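Local coordinates for dally-like, isoform A (Drosophila melanogaster, PDB 6XTZ), which binds Wnt and Hedgehog proteins as a glypican, probably a cell-surface proteoglycan, and shields the palmitoleate lipid of Wnt so that it can signal at a distance, at residues Glu26-Cys40 and Val45-Ala58. The protein carries 5 engineered substitutions. Sequence-based numbering, arbitrary orientation.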
loop_
_atom_site.group_PDB
_atom_site.type_symbol
_atom_site.label_atom_id
_atom_site.label_comp_id
_atom_site.label_asym_id
_atom_site.label_seq_id
_atom_site.Cartn_x
_atom_site.Cartn_y
_atom_site.Cartn_z
ATOM N N GLU A 26 15.375 -46.049 -8.118
ATOM C CA GLU A 26 16.464 -45.132 -7.808
ATOM C C GLU A 26 16.880 -45.177 -6.344
ATOM O O GLU A 26 18.009 -44.791 -6.024
ATOM C CB GLU A 26 16.066 -43.699 -8.171
ATOM C CG GLU A 26 15.411 -43.548 -9.534
ATOM C CD GLU A 26 15.066 -42.106 -9.851
ATOM O OE1 GLU A 26 15.748 -41.202 -9.324
ATOM O OE2 GLU A 26 14.110 -41.874 -10.621
ATOM N N ILE A 27 16.003 -45.634 -5.455
ATOM C CA ILE A 27 16.254 -45.584 -4.016
ATOM C C ILE A 27 17.277 -46.646 -3.631
ATOM O O ILE A 27 17.020 -47.846 -3.805
ATOM C CB ILE A 27 14.952 -45.762 -3.220
ATOM C CG1 ILE A 27 13.932 -44.699 -3.624
ATOM C CG2 ILE A 27 15.229 -45.698 -1.726
ATOM C CD1 ILE A 27 12.604 -44.833 -2.919
ATOM N N PRO A 28 18.438 -46.260 -3.103
ATOM C CA PRO A 28 19.409 -47.264 -2.653
ATOM C C PRO A 28 18.908 -47.970 -1.402
ATOM O O PRO A 28 18.444 -47.334 -0.453
ATOM C CB PRO A 28 20.668 -46.438 -2.371
ATOM C CG PRO A 28 20.154 -45.080 -2.046
ATOM C CD PRO A 28 18.925 -44.886 -2.894
ATOM N N GLN A 29 18.994 -49.301 -1.415
ATOM C CA GLN A 29 18.568 -50.080 -0.257
ATOM C C GLN A 29 19.540 -49.910 0.903
ATOM O O GLN A 29 19.120 -49.761 2.057
ATOM C CB GLN A 29 18.435 -51.552 -0.644
ATOM C CG GLN A 29 17.515 -51.788 -1.830
ATOM C CD GLN A 29 17.589 -53.204 -2.361
ATOM O OE1 GLN A 29 18.437 -53.994 -1.943
ATOM N NE2 GLN A 29 16.700 -53.534 -3.291
ATOM N N LYS A 30 20.834 -49.925 0.617
ATOM C CA LYS A 30 21.882 -49.740 1.603
ATOM C C LYS A 30 22.515 -48.362 1.455
ATOM O O LYS A 30 22.454 -47.753 0.381
ATOM C CB LYS A 30 22.959 -50.823 1.453
ATOM C CG LYS A 30 22.425 -52.241 1.567
ATOM C CD LYS A 30 21.670 -52.442 2.872
ATOM C CE LYS A 30 21.120 -53.856 2.982
ATOM N NZ LYS A 30 22.203 -54.880 2.953
ATOM N N PRO A 31 23.117 -47.832 2.520
ATOM C CA PRO A 31 23.758 -46.515 2.421
ATOM C C PRO A 31 24.848 -46.495 1.358
ATOM O O PRO A 31 25.627 -47.441 1.220
ATOM C CB PRO A 31 24.336 -46.297 3.822
ATOM C CG PRO A 31 23.479 -47.130 4.712
ATOM C CD PRO A 31 23.106 -48.338 3.904
ATOM N N SER A 32 24.889 -45.401 0.602
ATOM C CA SER A 32 25.879 -45.209 -0.448
ATOM C C SER A 32 27.138 -44.584 0.140
ATOM O O SER A 32 27.062 -43.609 0.895
ATOM C CB SER A 32 25.314 -44.322 -1.558
ATOM O OG SER A 32 26.284 -44.068 -2.559
ATOM N N ASN A 33 28.293 -45.146 -0.208
ATOM C CA ASN A 33 29.572 -44.687 0.314
ATOM C C ASN A 33 30.180 -43.551 -0.499
ATOM O O ASN A 33 31.225 -43.021 -0.107
ATOM C CB ASN A 33 30.565 -45.854 0.384
ATOM C CG ASN A 33 30.050 -47.006 1.226
ATOM O OD1 ASN A 33 30.028 -46.933 2.454
ATOM N ND2 ASN A 33 29.635 -48.081 0.566
ATOM N N GLU A 34 29.564 -43.168 -1.614
ATOM C CA GLU A 34 30.069 -42.048 -2.393
ATOM C C GLU A 34 29.865 -40.734 -1.645
ATOM O O GLU A 34 28.952 -40.593 -0.826
ATOM C CB GLU A 34 29.379 -41.984 -3.756
ATOM C CG GLU A 34 29.929 -42.963 -4.778
ATOM C CD GLU A 34 29.388 -42.710 -6.170
ATOM O OE1 GLU A 34 28.199 -43.007 -6.413
ATOM O OE2 GLU A 34 30.151 -42.201 -7.017
ATOM N N ARG A 35 30.734 -39.767 -1.933
ATOM C CA ARG A 35 30.696 -38.438 -1.322
ATOM C C ARG A 35 30.618 -37.405 -2.442
ATOM O O ARG A 35 31.616 -36.770 -2.788
ATOM C CB ARG A 35 31.921 -38.188 -0.436
ATOM C CG ARG A 35 32.129 -39.153 0.713
ATOM C CD ARG A 35 32.916 -38.448 1.805
ATOM N NE ARG A 35 33.650 -39.350 2.684
ATOM C CZ ARG A 35 34.249 -38.957 3.804
ATOM N NH1 ARG A 35 34.907 -39.832 4.551
ATOM N NH2 ARG A 35 34.181 -37.688 4.180
ATOM N N VAL A 36 29.425 -37.229 -3.007
ATOM C CA VAL A 36 29.265 -36.315 -4.134
ATOM C C VAL A 36 28.027 -35.446 -3.963
ATOM O O VAL A 36 27.666 -34.683 -4.867
ATOM C CB VAL A 36 29.206 -37.085 -5.466
ATOM C CG1 VAL A 36 30.569 -37.669 -5.814
ATOM C CG2 VAL A 36 28.151 -38.177 -5.398
ATOM N N LEU A 37 27.364 -35.547 -2.813
ATOM C CA LEU A 37 26.189 -34.722 -2.571
ATOM C C LEU A 37 26.587 -33.255 -2.464
ATOM O O LEU A 37 27.587 -32.906 -1.831
ATOM C CB LEU A 37 25.460 -35.169 -1.303
ATOM C CG LEU A 37 24.818 -36.559 -1.356
ATOM C CD1 LEU A 37 23.903 -36.778 -0.158
ATOM C CD2 LEU A 37 24.063 -36.763 -2.664
ATOM N N ARG A 38 25.791 -32.398 -3.103
ATOM C CA ARG A 38 26.051 -30.963 -3.156
ATOM C C ARG A 38 25.531 -30.215 -1.939
ATOM O O ARG A 38 26.159 -29.242 -1.506
ATOM C CB ARG A 38 25.423 -30.361 -4.416
ATOM C CG ARG A 38 26.038 -30.843 -5.714
ATOM C CD ARG A 38 25.402 -30.153 -6.910
ATOM N NE ARG A 38 24.044 -30.624 -7.164
ATOM C CZ ARG A 38 23.290 -30.209 -8.177
ATOM N NH1 ARG A 38 23.763 -29.312 -9.031
ATOM N NH2 ARG A 38 22.066 -30.693 -8.339
ATOM N N TYR A 39 24.399 -30.636 -1.386
ATOM C CA TYR A 39 23.745 -29.897 -0.315
ATOM C C TYR A 39 23.691 -30.677 0.988
ATOM O O TYR A 39 23.995 -30.119 2.049
ATOM C CB TYR A 39 22.328 -29.494 -0.745
ATOM C CG TYR A 39 22.261 -28.941 -2.149
ATOM C CD1 TYR A 39 22.998 -27.820 -2.511
ATOM C CD2 TYR A 39 21.457 -29.535 -3.114
ATOM C CE1 TYR A 39 22.941 -27.310 -3.793
ATOM C CE2 TYR A 39 21.393 -29.031 -4.399
ATOM C CZ TYR A 39 22.137 -27.919 -4.732
ATOM O OH TYR A 39 22.077 -27.413 -6.009
ATOM N N CYS A 40 23.308 -31.949 0.945
ATOM C CA CYS A 40 23.334 -32.758 2.151
ATOM C C CYS A 40 24.771 -33.105 2.523
ATOM O O CYS A 40 25.701 -32.974 1.723
ATOM C CB CYS A 40 22.524 -34.042 1.967
ATOM S SG CYS A 40 20.845 -33.802 1.353
ATOM N N VAL A 45 30.268 -42.544 6.968
ATOM C CA VAL A 45 29.328 -43.619 7.262
ATOM C C VAL A 45 28.352 -43.854 6.117
ATOM O O VAL A 45 27.672 -44.886 6.091
ATOM C CB VAL A 45 28.567 -43.325 8.568
ATOM C CG1 VAL A 45 29.542 -43.157 9.722
ATOM C CG2 VAL A 45 27.698 -42.089 8.412
ATOM N N GLY A 46 28.260 -42.928 5.172
ATOM C CA GLY A 46 27.414 -43.086 4.006
ATOM C C GLY A 46 26.167 -42.219 4.087
ATOM O O GLY A 46 25.924 -41.507 5.062
ATOM N N THR A 47 25.374 -42.304 3.022
ATOM C CA THR A 47 24.134 -41.553 2.903
ATOM C C THR A 47 23.102 -42.399 2.173
ATOM O O THR A 47 23.449 -43.275 1.376
ATOM C CB THR A 47 24.343 -40.229 2.155
ATOM O OG1 THR A 47 23.072 -39.621 1.894
ATOM C CG2 THR A 47 25.066 -40.469 0.837
ATOM N N CYS A 48 21.829 -42.129 2.452
ATOM C CA CYS A 48 20.732 -42.840 1.809
ATOM C C CYS A 48 20.254 -42.161 0.534
ATOM O O CYS A 48 19.278 -42.619 -0.067
ATOM C CB CYS A 48 19.553 -42.990 2.777
ATOM S SG CYS A 48 19.909 -43.973 4.242
ATOM N N CYS A 49 20.916 -41.091 0.106
ATOM C CA CYS A 49 20.513 -40.333 -1.067
ATOM C C CYS A 49 21.607 -40.376 -2.122
ATOM O O CYS A 49 22.799 -40.367 -1.798
ATOM C CB CYS A 49 20.207 -38.877 -0.702
ATOM S SG CYS A 49 18.726 -38.679 0.300
ATOM N N THR A 50 21.194 -40.425 -3.381
ATOM C CA THR A 50 22.104 -40.311 -4.509
ATOM C C THR A 50 22.108 -38.874 -5.019
ATOM O O THR A 50 21.342 -38.022 -4.565
ATOM C CB THR A 50 21.707 -41.274 -5.629
ATOM O OG1 THR A 50 20.442 -40.877 -6.173
ATOM C CG2 THR A 50 21.594 -42.695 -5.093
ATOM N N TYR A 51 22.995 -38.614 -5.981
ATOM C CA TYR A 51 23.068 -37.286 -6.580
ATOM C C TYR A 51 21.788 -36.948 -7.335
ATOM O O TYR A 51 21.352 -35.790 -7.341
ATOM C CB TYR A 51 24.279 -37.205 -7.508
ATOM C CG TYR A 51 24.577 -35.823 -8.042
ATOM C CD1 TYR A 51 25.450 -34.975 -7.373
ATOM C CD2 TYR A 51 24.010 -35.376 -9.229
ATOM C CE1 TYR A 51 25.736 -33.715 -7.864
ATOM C CE2 TYR A 51 24.291 -34.120 -9.727
ATOM C CZ TYR A 51 25.155 -33.294 -9.041
ATOM O OH TYR A 51 25.436 -32.043 -9.537
ATOM N N ASN A 52 21.173 -37.944 -7.979
ATOM C CA ASN A 52 19.940 -37.688 -8.717
ATOM C C ASN A 52 18.757 -37.491 -7.778
ATOM O O ASN A 52 17.867 -36.681 -8.059
ATOM C CB ASN A 52 19.666 -38.830 -9.693
ATOM C CG ASN A 52 20.711 -38.925 -10.788
ATOM O OD1 ASN A 52 21.170 -37.909 -11.313
ATOM N ND2 ASN A 52 21.096 -40.148 -11.134
ATOM N N MET A 53 18.720 -38.223 -6.663
ATOM C CA MET A 53 17.661 -38.006 -5.681
ATOM C C MET A 53 17.756 -36.613 -5.077
ATOM O O MET A 53 16.738 -35.944 -4.870
ATOM C CB MET A 53 17.734 -39.069 -4.584
ATOM C CG MET A 53 17.444 -40.477 -5.060
ATOM S SD MET A 53 17.791 -41.685 -3.772
ATOM C CE MET A 53 16.738 -41.088 -2.452
ATOM N N GLU A 54 18.977 -36.158 -4.792
ATOM C CA GLU A 54 19.167 -34.827 -4.227
ATOM C C GLU A 54 18.744 -33.744 -5.211
ATOM O O GLU A 54 18.133 -32.744 -4.815
ATOM C CB GLU A 54 20.626 -34.643 -3.818
ATOM C CG GLU A 54 20.902 -33.356 -3.069
ATOM C CD GLU A 54 22.379 -33.127 -2.838
ATOM O OE1 GLU A 54 23.184 -33.451 -3.737
ATOM O OE2 GLU A 54 22.737 -32.625 -1.753
ATOM N N THR A 55 19.058 -33.925 -6.495
ATOM C CA THR A 55 18.696 -32.921 -7.492
ATOM C C THR A 55 17.184 -32.815 -7.647
ATOM O O THR A 55 16.642 -31.707 -7.737
ATOM C CB THR A 55 19.354 -33.247 -8.834
ATOM O OG1 THR A 55 20.777 -33.302 -8.668
ATOM C CG2 THR A 55 19.011 -32.187 -9.869
ATOM N N ARG A 56 16.485 -33.954 -7.674
ATOM C CA ARG A 56 15.030 -33.929 -7.783
ATOM C C ARG A 56 14.403 -33.196 -6.603
ATOM O O ARG A 56 13.578 -32.293 -6.783
ATOM C CB ARG A 56 14.482 -35.355 -7.883
ATOM C CG ARG A 56 12.981 -35.448 -7.647
ATOM C CD ARG A 56 12.466 -36.875 -7.772
ATOM N NE ARG A 56 12.176 -37.243 -9.155
ATOM C CZ ARG A 56 12.984 -37.963 -9.925
ATOM N NH1 ARG A 56 14.143 -38.400 -9.451
ATOM N NH2 ARG A 56 12.632 -38.250 -11.172
ATOM N N MET A 57 14.789 -33.572 -5.383
ATOM C CA MET A 57 14.262 -32.905 -4.200
ATOM C C MET A 57 14.707 -31.450 -4.115
ATOM O O MET A 57 14.011 -30.639 -3.495
ATOM C CB MET A 57 14.683 -33.664 -2.942
ATOM C CG MET A 57 14.212 -35.111 -2.912
ATOM S SD MET A 57 14.728 -35.990 -1.424
ATOM C CE MET A 57 16.508 -35.953 -1.602
ATOM N N ALA A 58 15.840 -31.101 -4.729
ATOM C CA ALA A 58 16.280 -29.710 -4.731
ATOM C C ALA A 58 15.361 -28.846 -5.582
ATOM O O ALA A 58 14.897 -27.789 -5.137
ATOM C CB ALA A 58 17.721 -29.607 -5.226
HETATM O O HOH W 1 22.608 -32.899 -6.065
#
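Glu54, in the first turns of the long helix 51-110, receives three consecutive backbone N-H groups of the loop 26-40 in the disulfide-rich end of the glypican fold, far from the lipid pocket. Its OE1 accepts from Arg38 N (2.9 Å) through the syn lone pair. OE2 takes Tyr39 N (2.6 Å) from above the carboxylate plane and Cys40 N (2.8 Å) nearly along the C-O axis. CG lies anti to the backbone N (chi1 -173°) and the extended chain carries the carboxylate out to the loop. A glutamine here would probably set an amide NH2 against at least one of these N-H groups, leaving it without an acceptor and loosening the loop at Arg38-Cys40. Earlier in both segments, Ser32 and Thr47 form a single antiparallel hydrogen-bonded bridge: Ser32 N donates to Thr47 O (2.7 Å) and Thr47 N to Ser32 O (3.0 Å). Gly46, beside it, has backbone angles that call for glycine; a CB would press on Ser32 O. Disulfides Cys40-Cys236, Cys48-Cys10 and Cys49-Cys239 tie both segments to the surrounding chain. Leu37 packs CD1 against Thr47 and Cys49 CB, CD2 against Thr50 O; Pro28 CD makes an apolar contact with Met53 SD, end on (3.5 Å). Thr50 and Met53 form the helix-starting capping box. Glu26 OE1 and Arg56 NH1, on side chains crossing at about a right angle, form a salt bridge whose hydrogen bond is weak (3.2 Å). The Arg38 guanidinium lies between Tyr51 OH and Tyr39 OH, one over each face, and its NE donates to a water (2.9 Å) that donates to Glu54 OE1.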